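Local coordinates for protein phosphoserine phosphatase (Thermococcus onnurineus, PDB 4AP9) that probably hydrolyses L-phosphoserine to L-serine and phosphate with magnesium as cofactor, as a haloacid dehalogenase superfamily member in serine biosynthesis, at residues A[12-17]-A[98-103]; A[26-31]-A[72-77]; A[36-41]-A[61-66]; A[104-109]-A[121-126]. One frame throughout, in Å; residues are numbered along the deposited sequence.

Interaction 1. Residues A[12-17]-A[98-103]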
# COMPACT_ATOMS: atom_id res chain seq x y z
N ALA A 12 -23.32 -7.32 5.62
CA ALA A 12 -24.23 -6.49 6.40
C ALA A 12 -23.81 -6.63 7.86
O ALA A 12 -23.99 -7.69 8.46
CB ALA A 12 -25.65 -6.96 6.22
N VAL A 13 -23.21 -5.58 8.42
CA VAL A 13 -22.79 -5.58 9.83
C VAL A 13 -23.86 -4.87 10.64
O VAL A 13 -24.24 -3.74 10.32
CB VAL A 13 -21.45 -4.86 10.03
CG1 VAL A 13 -21.02 -4.86 11.51
CG2 VAL A 13 -20.36 -5.51 9.18
N ILE A 14 -24.35 -5.55 11.68
CA ILE A 14 -25.28 -4.93 12.61
C ILE A 14 -24.69 -4.81 14.01
O ILE A 14 -24.33 -5.82 14.62
CB ILE A 14 -26.61 -5.74 12.71
CG1 ILE A 14 -27.25 -5.92 11.33
CG2 ILE A 14 -27.58 -5.05 13.68
CD1 ILE A 14 -28.34 -6.95 11.32
N ASP A 15 -24.57 -3.58 14.50
CA ASP A 15 -24.23 -3.34 15.90
C ASP A 15 -25.50 -3.59 16.70
O ASP A 15 -26.47 -2.86 16.55
CB ASP A 15 -23.72 -1.91 16.09
CG ASP A 15 -23.12 -1.67 17.46
OD1 ASP A 15 -22.66 -2.64 18.08
OD2 ASP A 15 -23.11 -0.50 17.91
N ILE A 16 -25.49 -4.64 17.52
CA ILE A 16 -26.69 -5.18 18.17
C ILE A 16 -27.44 -4.17 19.03
O ILE A 16 -28.65 -4.02 18.90
CB ILE A 16 -26.33 -6.42 19.02
CG1 ILE A 16 -25.84 -7.54 18.10
CG2 ILE A 16 -27.54 -6.91 19.81
CD1 ILE A 16 -25.25 -8.72 18.85
N GLU A 17 -26.74 -3.47 19.90
CA GLU A 17 -27.42 -2.60 20.85
C GLU A 17 -28.05 -1.39 20.18
O GLU A 17 -27.39 -0.65 19.47
CB GLU A 17 -26.45 -2.15 21.94
CG GLU A 17 -25.86 -3.30 22.73
CD GLU A 17 -24.60 -2.88 23.47
OE1 GLU A 17 -23.62 -2.45 22.81
OE2 GLU A 17 -24.58 -2.99 24.71
N VAL A 98 -24.49 -11.76 6.90
CA VAL A 98 -24.85 -10.96 8.09
C VAL A 98 -23.90 -11.16 9.27
O VAL A 98 -23.70 -12.29 9.72
CB VAL A 98 -26.28 -11.29 8.54
CG1 VAL A 98 -26.67 -10.46 9.77
CG2 VAL A 98 -27.25 -11.07 7.40
N VAL A 99 -23.32 -10.07 9.76
CA VAL A 99 -22.36 -10.13 10.86
C VAL A 99 -22.91 -9.30 11.99
O VAL A 99 -23.19 -8.11 11.82
CB VAL A 99 -20.96 -9.60 10.45
CG1 VAL A 99 -20.02 -9.68 11.63
CG2 VAL A 99 -20.40 -10.42 9.28
N LEU A 100 -23.09 -9.93 13.14
CA LEU A 100 -23.63 -9.23 14.30
C LEU A 100 -22.47 -8.91 15.23
O LEU A 100 -21.67 -9.79 15.53
CB LEU A 100 -24.66 -10.10 15.02
CG LEU A 100 -25.86 -10.62 14.22
CD1 LEU A 100 -26.89 -11.21 15.17
CD2 LEU A 100 -26.50 -9.54 13.37
N ILE A 101 -22.37 -7.67 15.68
CA ILE A 101 -21.28 -7.30 16.56
C ILE A 101 -21.79 -6.54 17.77
O ILE A 101 -22.88 -5.97 17.74
CB ILE A 101 -20.20 -6.45 15.83
CG1 ILE A 101 -20.74 -5.09 15.38
CG2 ILE A 101 -19.67 -7.19 14.61
CD1 ILE A 101 -19.68 -4.23 14.72
N SER A 102 -21.01 -6.57 18.84
CA SER A 102 -21.28 -5.73 19.99
C SER A 102 -20.01 -5.56 20.82
O SER A 102 -19.14 -6.44 20.82
CB SER A 102 -22.38 -6.35 20.87
OG SER A 102 -22.63 -5.55 22.03
N GLY A 103 -19.91 -4.44 21.53
CA GLY A 103 -18.84 -4.23 22.49
C GLY A 103 -19.21 -4.77 23.87
O GLY A 103 -18.39 -4.71 24.80
O HOH W 1 -23.92 -3.55 20.33
O HOH W 2 -21.20 -1.98 22.16

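Interaction 2. Residues A[26-31]-A[72-77]. With 1PS (3-pyridinium-1-ylpropane-1-sulfonate), chain E.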
# COMPACT_ATOMS: atom_id res chain seq x y z
N TRP A 26 -24.89 -2.18 30.93
CA TRP A 26 -24.37 -1.32 31.99
C TRP A 26 -25.47 -0.57 32.78
O TRP A 26 -25.32 -0.36 34.00
CB TRP A 26 -23.26 -0.37 31.47
CG TRP A 26 -22.00 -1.13 31.09
CD1 TRP A 26 -21.47 -1.28 29.83
CD2 TRP A 26 -21.13 -1.87 31.97
NE1 TRP A 26 -20.32 -2.04 29.88
CE2 TRP A 26 -20.10 -2.43 31.18
CE3 TRP A 26 -21.13 -2.11 33.35
CZ2 TRP A 26 -19.07 -3.20 31.72
CZ3 TRP A 26 -20.10 -2.88 33.89
CH2 TRP A 26 -19.09 -3.42 33.07
N ARG A 27 -26.55 -0.20 32.10
CA ARG A 27 -27.70 0.40 32.78
C ARG A 27 -28.35 -0.64 33.69
O ARG A 27 -28.79 -0.32 34.79
CB ARG A 27 -28.71 0.95 31.78
CG ARG A 27 -28.12 2.04 30.90
CD ARG A 27 -29.15 2.74 30.04
NE ARG A 27 -28.50 3.63 29.07
CZ ARG A 27 -28.09 4.86 29.35
NH1 ARG A 27 -28.24 5.38 30.56
NH2 ARG A 27 -27.51 5.59 28.40
N GLU A 28 -28.39 -1.88 33.24
CA GLU A 28 -28.89 -2.96 34.09
C GLU A 28 -27.97 -3.21 35.29
O GLU A 28 -28.44 -3.43 36.42
CB GLU A 28 -29.08 -4.24 33.27
CG GLU A 28 -29.62 -5.43 34.06
CD GLU A 28 -31.07 -5.28 34.50
OE1 GLU A 28 -31.69 -4.23 34.21
OE2 GLU A 28 -31.58 -6.22 35.14
N MSE A 29 -26.66 -3.18 35.08
CA MSE A 29 -25.73 -3.33 36.19
C MSE A 29 -25.90 -2.21 37.21
O MSE A 29 -25.78 -2.43 38.41
CB MSE A 29 -24.28 -3.41 35.71
CG MSE A 29 -23.95 -4.71 35.01
SE MSE A 29 -24.10 -6.22 36.25
CE MSE A 29 -25.72 -6.91 35.59
N ALA A 30 -26.17 -1.00 36.72
CA ALA A 30 -26.34 0.13 37.63
C ALA A 30 -27.60 -0.09 38.47
O ALA A 30 -27.62 0.25 39.65
CB ALA A 30 -26.42 1.45 36.88
N ARG A 31 -28.63 -0.66 37.85
CA ARG A 31 -29.91 -0.89 38.53
C ARG A 31 -29.76 -1.98 39.60
O ARG A 31 -30.21 -1.82 40.74
CB ARG A 31 -31.00 -1.27 37.52
CG ARG A 31 -32.40 -1.48 38.13
CD ARG A 31 -33.38 -2.03 37.12
NE ARG A 31 -33.15 -3.43 36.80
CZ ARG A 31 -33.66 -4.44 37.50
NH1 ARG A 31 -34.40 -4.17 38.57
NH2 ARG A 31 -33.41 -5.70 37.17
N LEU A 72 -25.25 -13.60 34.41
CA LEU A 72 -25.99 -14.37 33.41
C LEU A 72 -27.51 -14.18 33.46
O LEU A 72 -28.19 -14.34 32.45
CB LEU A 72 -25.61 -15.85 33.48
CG LEU A 72 -24.17 -16.11 33.08
CD1 LEU A 72 -23.80 -17.58 33.29
CD2 LEU A 72 -23.95 -15.70 31.62
N ARG A 73 -28.05 -13.83 34.62
CA ARG A 73 -29.47 -13.52 34.76
C ARG A 73 -29.94 -12.49 33.73
O ARG A 73 -31.09 -12.51 33.31
CB ARG A 73 -29.74 -12.97 36.15
CG ARG A 73 -31.03 -13.43 36.78
CD ARG A 73 -30.74 -13.94 38.21
NE ARG A 73 -31.82 -13.64 39.15
CZ ARG A 73 -31.65 -13.10 40.36
NH1 ARG A 73 -30.44 -12.83 40.81
NH2 ARG A 73 -32.71 -12.84 41.12
N THR A 74 -29.05 -11.58 33.34
CA THR A 74 -29.42 -10.50 32.42
C THR A 74 -29.80 -11.00 31.03
O THR A 74 -30.55 -10.33 30.31
CB THR A 74 -28.30 -9.45 32.28
OG1 THR A 74 -27.16 -10.05 31.64
CG2 THR A 74 -27.90 -8.92 33.65
N ARG A 75 -29.30 -12.17 30.63
CA ARG A 75 -29.64 -12.67 29.30
C ARG A 75 -31.15 -12.91 29.19
O ARG A 75 -31.70 -12.98 28.09
CB ARG A 75 -28.82 -13.91 28.92
CG ARG A 75 -29.00 -15.10 29.83
CD ARG A 75 -27.82 -16.08 29.75
NE ARG A 75 -27.86 -16.95 28.58
CZ ARG A 75 -28.79 -17.90 28.38
NH1 ARG A 75 -29.77 -18.08 29.26
NH2 ARG A 75 -28.74 -18.66 27.29
N GLU A 76 -31.82 -13.02 30.32
CA GLU A 76 -33.28 -13.10 30.33
C GLU A 76 -33.94 -11.84 29.76
O GLU A 76 -35.10 -11.87 29.33
CB GLU A 76 -33.78 -13.39 31.75
CG GLU A 76 -33.34 -14.77 32.23
CD GLU A 76 -33.68 -15.03 33.68
OE1 GLU A 76 -34.36 -14.17 34.30
OE2 GLU A 76 -33.27 -16.08 34.20
N LYS A 77 -33.22 -10.73 29.76
CA LYS A 77 -33.73 -9.47 29.21
C LYS A 77 -33.35 -9.29 27.75
O LYS A 77 -33.66 -8.27 27.13
CB LYS A 77 -33.24 -8.28 30.04
CG LYS A 77 -33.97 -8.10 31.36
CD LYS A 77 -33.73 -6.71 31.94
CE LYS A 77 -34.51 -6.50 33.22
NZ LYS A 77 -34.54 -5.05 33.62
N1 1PS E . -31.53 -3.68 43.62
C1 1PS E . -32.30 -2.59 43.52
C2 1PS E . -33.30 -2.51 42.56
C3 1PS E . -31.69 -4.73 42.80
C4 1PS E . -32.68 -4.73 41.82
C5 1PS E . -33.50 -3.60 41.69
C6 1PS E . -30.51 -3.70 44.62
C7 1PS E . -29.85 -2.36 44.67
C8 1PS E . -28.81 -2.35 45.75
S1 1PS E . -29.06 -0.99 46.85
O1 1PS E . -27.89 -0.98 47.74
O2 1PS E . -30.27 -1.21 47.63
O3 1PS E . -29.14 0.26 46.13

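Interaction 3. Residues A[36-41]-A[61-66]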
# COMPACT_ATOMS: atom_id res chain seq x y z
N ARG A 36 -24.92 4.13 41.00
CA ARG A 36 -25.20 5.14 39.98
C ARG A 36 -23.98 5.51 39.14
O ARG A 36 -24.11 5.83 37.95
CB ARG A 36 -25.81 6.39 40.62
CG ARG A 36 -27.06 6.12 41.44
CD ARG A 36 -27.67 7.41 41.98
NE ARG A 36 -28.19 8.24 40.89
CZ ARG A 36 -29.47 8.31 40.54
NH1 ARG A 36 -30.38 7.61 41.20
NH2 ARG A 36 -29.84 9.08 39.53
N GLU A 37 -22.80 5.48 39.76
CA GLU A 37 -21.54 5.77 39.09
C GLU A 37 -21.38 4.97 37.79
O GLU A 37 -20.79 5.46 36.82
CB GLU A 37 -20.36 5.52 40.03
CG GLU A 37 -19.00 6.01 39.51
CD GLU A 37 -17.84 5.62 40.43
OE1 GLU A 37 -18.09 5.09 41.53
OE2 GLU A 37 -16.68 5.84 40.04
N ILE A 38 -21.92 3.75 37.75
CA ILE A 38 -21.78 2.92 36.55
C ILE A 38 -22.48 3.57 35.36
O ILE A 38 -21.92 3.63 34.26
CB ILE A 38 -22.33 1.50 36.75
CG1 ILE A 38 -21.48 0.76 37.79
CG2 ILE A 38 -22.34 0.73 35.42
CD1 ILE A 38 -22.07 -0.58 38.24
N GLU A 39 -23.69 4.05 35.58
CA GLU A 39 -24.47 4.64 34.50
C GLU A 39 -23.91 6.02 34.13
O GLU A 39 -23.93 6.43 32.96
CB GLU A 39 -25.95 4.72 34.90
CG GLU A 39 -26.87 4.92 33.73
CD GLU A 39 -28.27 4.39 33.97
OE1 GLU A 39 -28.64 4.09 35.13
OE2 GLU A 39 -29.01 4.26 32.99
N GLU A 40 -23.40 6.73 35.13
CA GLU A 40 -22.79 8.02 34.89
C GLU A 40 -21.56 7.87 34.00
O GLU A 40 -21.36 8.63 33.07
CB GLU A 40 -22.41 8.69 36.20
CG GLU A 40 -21.81 10.07 36.01
CD GLU A 40 -21.58 10.78 37.33
OE1 GLU A 40 -20.57 10.48 38.01
OE2 GLU A 40 -22.42 11.62 37.70
N LEU A 41 -20.75 6.87 34.30
CA LEU A 41 -19.59 6.54 33.48
C LEU A 41 -19.99 6.19 32.06
O LEU A 41 -19.32 6.57 31.10
CB LEU A 41 -18.81 5.38 34.09
CG LEU A 41 -17.96 5.78 35.31
CD1 LEU A 41 -17.45 4.53 36.00
CD2 LEU A 41 -16.83 6.70 34.88
N GLY A 61 -14.40 -2.29 36.49
CA GLY A 61 -13.88 -2.28 37.84
C GLY A 61 -14.97 -2.25 38.89
O GLY A 61 -14.86 -2.90 39.93
N LEU A 62 -16.03 -1.50 38.61
CA LEU A 62 -17.13 -1.35 39.55
C LEU A 62 -18.02 -2.60 39.69
O LEU A 62 -18.83 -2.66 40.60
CB LEU A 62 -17.99 -0.13 39.20
CG LEU A 62 -17.33 1.24 39.44
CD1 LEU A 62 -18.00 2.34 38.64
CD2 LEU A 62 -17.34 1.57 40.92
N ILE A 63 -17.88 -3.57 38.79
CA ILE A 63 -18.61 -4.82 38.98
C ILE A 63 -17.70 -6.01 39.30
O ILE A 63 -18.14 -7.16 39.28
CB ILE A 63 -19.59 -5.15 37.82
CG1 ILE A 63 -18.86 -5.34 36.49
CG2 ILE A 63 -20.70 -4.10 37.72
CD1 ILE A 63 -19.67 -6.09 35.43
N ARG A 64 -16.44 -5.73 39.59
CA ARG A 64 -15.53 -6.79 40.02
C ARG A 64 -16.20 -7.55 41.17
O ARG A 64 -16.75 -6.93 42.08
CB ARG A 64 -14.19 -6.22 40.46
CG ARG A 64 -13.08 -7.24 40.53
CD ARG A 64 -11.85 -6.65 41.17
NE ARG A 64 -12.13 -6.20 42.53
CZ ARG A 64 -11.48 -5.22 43.15
NH1 ARG A 64 -10.50 -4.57 42.54
NH2 ARG A 64 -11.82 -4.90 44.39
N GLY A 65 -16.16 -8.88 41.10
CA GLY A 65 -16.69 -9.71 42.17
C GLY A 65 -18.13 -10.16 42.01
O GLY A 65 -18.57 -11.07 42.72
N ILE A 66 -18.87 -9.53 41.10
CA ILE A 66 -20.27 -9.86 40.97
C ILE A 66 -20.41 -11.33 40.54
O ILE A 66 -19.62 -11.83 39.75
CB ILE A 66 -21.00 -8.89 40.00
CG1 ILE A 66 -22.51 -8.90 40.25
CG2 ILE A 66 -20.68 -9.20 38.55
CD1 ILE A 66 -23.16 -7.58 39.93

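Interaction 4. Residues A[104-109]-A[121-126]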
# COMPACT_ATOMS: atom_id res chain seq x y z
N SER A 104 -20.43 -5.27 24.00
CA SER A 104 -20.87 -5.91 25.24
C SER A 104 -20.51 -7.40 25.20
O SER A 104 -19.86 -7.87 24.25
CB SER A 104 -22.40 -5.88 25.38
OG SER A 104 -22.79 -6.22 26.71
N PHE A 105 -20.95 -8.12 26.23
CA PHE A 105 -20.55 -9.51 26.45
C PHE A 105 -21.29 -10.59 25.66
O PHE A 105 -22.51 -10.62 25.63
CB PHE A 105 -20.68 -9.77 27.96
CG PHE A 105 -19.82 -8.87 28.81
CD1 PHE A 105 -18.48 -9.15 29.00
CD2 PHE A 105 -20.36 -7.74 29.42
CE1 PHE A 105 -17.69 -8.32 29.77
CE2 PHE A 105 -19.56 -6.91 30.19
CZ PHE A 105 -18.23 -7.20 30.36
N GLU A 106 -20.53 -11.48 25.01
CA GLU A 106 -21.13 -12.59 24.28
C GLU A 106 -22.03 -13.43 25.16
O GLU A 106 -23.01 -14.01 24.70
CB GLU A 106 -20.04 -13.49 23.67
CG GLU A 106 -19.38 -12.87 22.43
CD GLU A 106 -18.63 -13.90 21.59
OE1 GLU A 106 -18.57 -15.08 22.01
OE2 GLU A 106 -18.12 -13.52 20.51
N GLU A 107 -21.67 -13.52 26.44
CA GLU A 107 -22.35 -14.39 27.39
C GLU A 107 -23.77 -13.88 27.62
O GLU A 107 -24.72 -14.67 27.75
CB GLU A 107 -21.55 -14.48 28.70
CG GLU A 107 -20.13 -15.10 28.56
CD GLU A 107 -19.01 -14.07 28.25
OE1 GLU A 107 -19.32 -12.94 27.82
OE2 GLU A 107 -17.83 -14.40 28.47
N VAL A 108 -23.91 -12.56 27.65
CA VAL A 108 -25.21 -11.93 27.81
C VAL A 108 -26.00 -11.85 26.48
O VAL A 108 -27.23 -11.95 26.47
CB VAL A 108 -25.03 -10.53 28.40
CG1 VAL A 108 -26.33 -9.78 28.39
CG2 VAL A 108 -24.51 -10.65 29.82
N LEU A 109 -25.28 -11.71 25.38
CA LEU A 109 -25.94 -11.57 24.07
C LEU A 109 -26.09 -12.92 23.38
O LEU A 109 -26.33 -13.00 22.18
CB LEU A 109 -25.18 -10.58 23.19
CG LEU A 109 -25.23 -9.13 23.67
CD1 LEU A 109 -24.37 -8.23 22.78
CD2 LEU A 109 -26.67 -8.62 23.72
N ALA A 121 -18.42 -10.42 19.88
CA ALA A 121 -18.49 -9.45 20.96
C ALA A 121 -17.35 -9.70 21.94
O ALA A 121 -16.54 -10.61 21.74
CB ALA A 121 -19.83 -9.52 21.69
N ASN A 122 -17.28 -8.90 22.98
CA ASN A 122 -16.25 -9.09 24.00
C ASN A 122 -16.65 -10.24 24.92
O ASN A 122 -17.71 -10.82 24.75
CB ASN A 122 -16.01 -7.78 24.74
CG ASN A 122 -15.26 -6.77 23.88
OD1 ASN A 122 -14.37 -7.16 23.12
ND2 ASN A 122 -15.62 -5.50 23.96
N ARG A 123 -15.77 -10.64 25.83
CA ARG A 123 -16.11 -11.77 26.70
C ARG A 123 -15.78 -11.42 28.14
O ARG A 123 -15.07 -10.45 28.40
CB ARG A 123 -15.38 -13.07 26.26
CG ARG A 123 -16.02 -13.72 25.02
CD ARG A 123 -15.28 -15.00 24.55
NE ARG A 123 -15.95 -15.53 23.36
CZ ARG A 123 -15.39 -16.28 22.41
NH1 ARG A 123 -14.11 -16.62 22.49
NH2 ARG A 123 -16.12 -16.68 21.38
N ALA A 124 -16.31 -12.22 29.07
CA ALA A 124 -16.10 -11.96 30.49
C ALA A 124 -15.10 -12.93 31.11
O ALA A 124 -14.93 -14.06 30.65
CB ALA A 124 -17.43 -12.05 31.22
N ILE A 125 -14.43 -12.47 32.16
CA ILE A 125 -13.48 -13.30 32.89
C ILE A 125 -14.08 -13.65 34.24
O ILE A 125 -14.39 -12.77 35.03
CB ILE A 125 -12.14 -12.57 33.07
CG1 ILE A 125 -11.55 -12.20 31.71
CG2 ILE A 125 -11.14 -13.42 33.87
CD1 ILE A 125 -10.45 -11.18 31.78
N PHE A 126 -14.27 -14.94 34.48
CA PHE A 126 -14.77 -15.39 35.77
C PHE A 126 -13.73 -16.25 36.46
O PHE A 126 -13.09 -17.08 35.83
CB PHE A 126 -16.09 -16.15 35.61
CG PHE A 126 -17.25 -15.27 35.27
CD1 PHE A 126 -17.85 -14.50 36.25
CD2 PHE A 126 -17.72 -15.18 33.97
CE1 PHE A 126 -18.92 -13.67 35.95
CE2 PHE A 126 -18.79 -14.35 33.66
CZ PHE A 126 -19.38 -13.59 34.66

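Interaction 1. Residues A[12-17]-A[98-103]
A12, V13, I14 and D15 pair with V98, V99, L100 and I101 in parallel register, joining strands 11-15 and 97-102, neighbours at the middle of the Rossmann-like sheet of the haloacid dehalogenase fold. V99 N donates to A12 O and I14 N to V99 O, each at 2.8 Å; I101 N to I14 O continues the ladder. A bond from I16 N to I101 O (2.9 Å) carries it one step past the end of strand 11-15. On one face I14 and L100 run alongside each other in the same direction, with I14 CD1 3.8 Å from L100 CD2, while I16 CD1 comes in at about a right angle, 4.1 Å from L100 CB. On the other face V13 CG1, swung opposite the backbone N (chi1 179°), presses on I101 CD1 at 3.5 Å. Helix 82-93 backs the I14 face through L87 and L91; helix 141-145 backs the V13 face through L145 and F144. The sequence DIEGT, starting at D15, corresponds to the superfamily signature DxDGT with E17 in the place of the second aspartate; D15, salt-bridged through OD2 to K141, is probably the nucleophile, as in relatives. S102 OG has its main partner in S104 N. One water donates to D15 OD1 and E17 OE1 and accepts from E17 N and S102 OG; a second donates to E17 OE1 and accepts from G103 N at 2.8 Å.

Interaction 2. Residues A[26-31]-A[72-77]
The carboxylate of E28 is held between R31 of its own helix and K77, which reaches it from the opposite direction. R31 grips E28 side-on, NE to OE1 at 3.1 Å and NH2 to OE2 at 2.8 Å, both bonds nearly straight and with the acceptors close to the guanidinium plane. K77 NZ adds a third bond, also to E28 OE1, at 3.0 Å; it arrives on the syn side but from the face of the carboxylate opposite to R31 NE. OE1 therefore takes two charged donors, and the two cations, gathered round one anion, form a salt-bridge network. A bend at chi2 (70°) turns the E28 carboxylate towards R31, while K77 stays extended beyond CG. Helix 25-33 belongs to the small helical cap inserted after the first core strand, as in other phosphoserine phosphatases, and the network straps it to the 3-10 turn that follows helix 68-73. Beside the charged group the contact turns apolar: T74 CG2 lies 3.5 Å from CE of selenomethionine M29, whose side chain crosses it at about a right angle, and 3.9 Å from E28 CG. T74 OG1, on the other branch, is hydrogen-bonded to F71 O. R31 is also part of a ligand pocket, where its guanidinium meets the bound 3-pyridinium-1-ylpropane-1-sulfonate obliquely, with NH1 3.3 Å from ring atom C5.

Interaction 3. Residues A[36-41]-A[61-66]
L62 inserts its side chain among E37, I38 and L41, three residues from one side of helix 36-47, and contributes the largest share of the buried surface. Its CD1 is the busiest atom. It meets L41 CD1 tip to tip at 3.5 Å, a little tighter than ordinary van der Waals contact, and sits 3.7 Å from E37 CD. The other branch, CD2, rests 3.7 Å from E37 OE1, so the two methyl groups of L62 lie against the end of a glutamate that crosses them at about a right angle. The extended chain of E37, with CG opposite the backbone N (chi1 -171°), carries its carboxylate across the end of L62. I38, the second large contributor, and L62 run antiparallel alongside each other, I38 CG1 3.9 Å from L62 CB. Beyond CG1 the terminal CD1 of I38 goes on to I63 CG2 at 3.8 Å, the two side chains crossing nearly perpendicularly. The contact joins two successive helices of the cap, 36-47 and 52-62, which pack as a helical hairpin: I38 packs against L62 at the end of helix 52-62, whereas L41 also touches K58 and R59 one turn earlier in it. W26 of helix 25-33 packs against both I38 and I63, extending the apolar cluster into a third helix. Past L62, whose carbonyl O accepts from K35 NZ, the chain makes a type II turn from I63 to I66 with G65 at the positive-phi position (phi 94°). G65 and I66 then make backbone bonds to F131 of strand 130-135.

Interaction 4. Residues A[104-109]-A[121-126]
The F105 ring turns its edge to the backbone of R123, whose C lies in the ring plane 3.6 Å from F105 CD1; F25 and F71 also meet this ring edge-to-face. F105 and N122 form a single parallel beta bridge, so the chain leaving strand 97-102 touches strand 118-127, its neighbour in the Rossmann-like sheet, before three residues, 106-108, of helical backbone angles. E106 N donates to N122 O at 2.9 Å. The R123 guanidinium takes E106 OE1 at its edge: NE and NH2 both bond this single oxygen at 3.0 Å, from the same face of a carboxylate standing 81° from the guanidinium plane. The other oxygen of E106, OE2, accepts from A121 N at 3.2 Å through its anti lone pair and also forms a salt bridge with R137. Both oxygens of this buried carboxylate are thus bonded to cationic or N-H donors, which probably stabilise its charge. R123 NH1 bonds D117 O of a second subunit, so the contact reaches a neighbouring chain. Bent at chi2 (90°), E107 folds back to the strand, where A124 N points almost straight at its OE2, 2.7 Å away.

From the N terminus, the chain runs through strand 11-15 into the cap helices before returning. Interaction 3 closes the shortest of the nested loops, bringing 61-66 back to 36-41. Interaction 2 encloses it by joining 72-77 to 26-31, and interaction 1 encloses both, since strand 97-102 returns beside 11-15. Interaction 4 follows in series, closing a short loop between 104-109 and 121-126, on the next strand of the same sheet. Interactions 2 and 3 touch through the R27–E39 salt bridge. V108 of interaction 4 packs on T74 of interaction 2, tying the core loop to the cap, while G103 O meets N122 ND2 between interactions 1 and 4, a link within the sheet region.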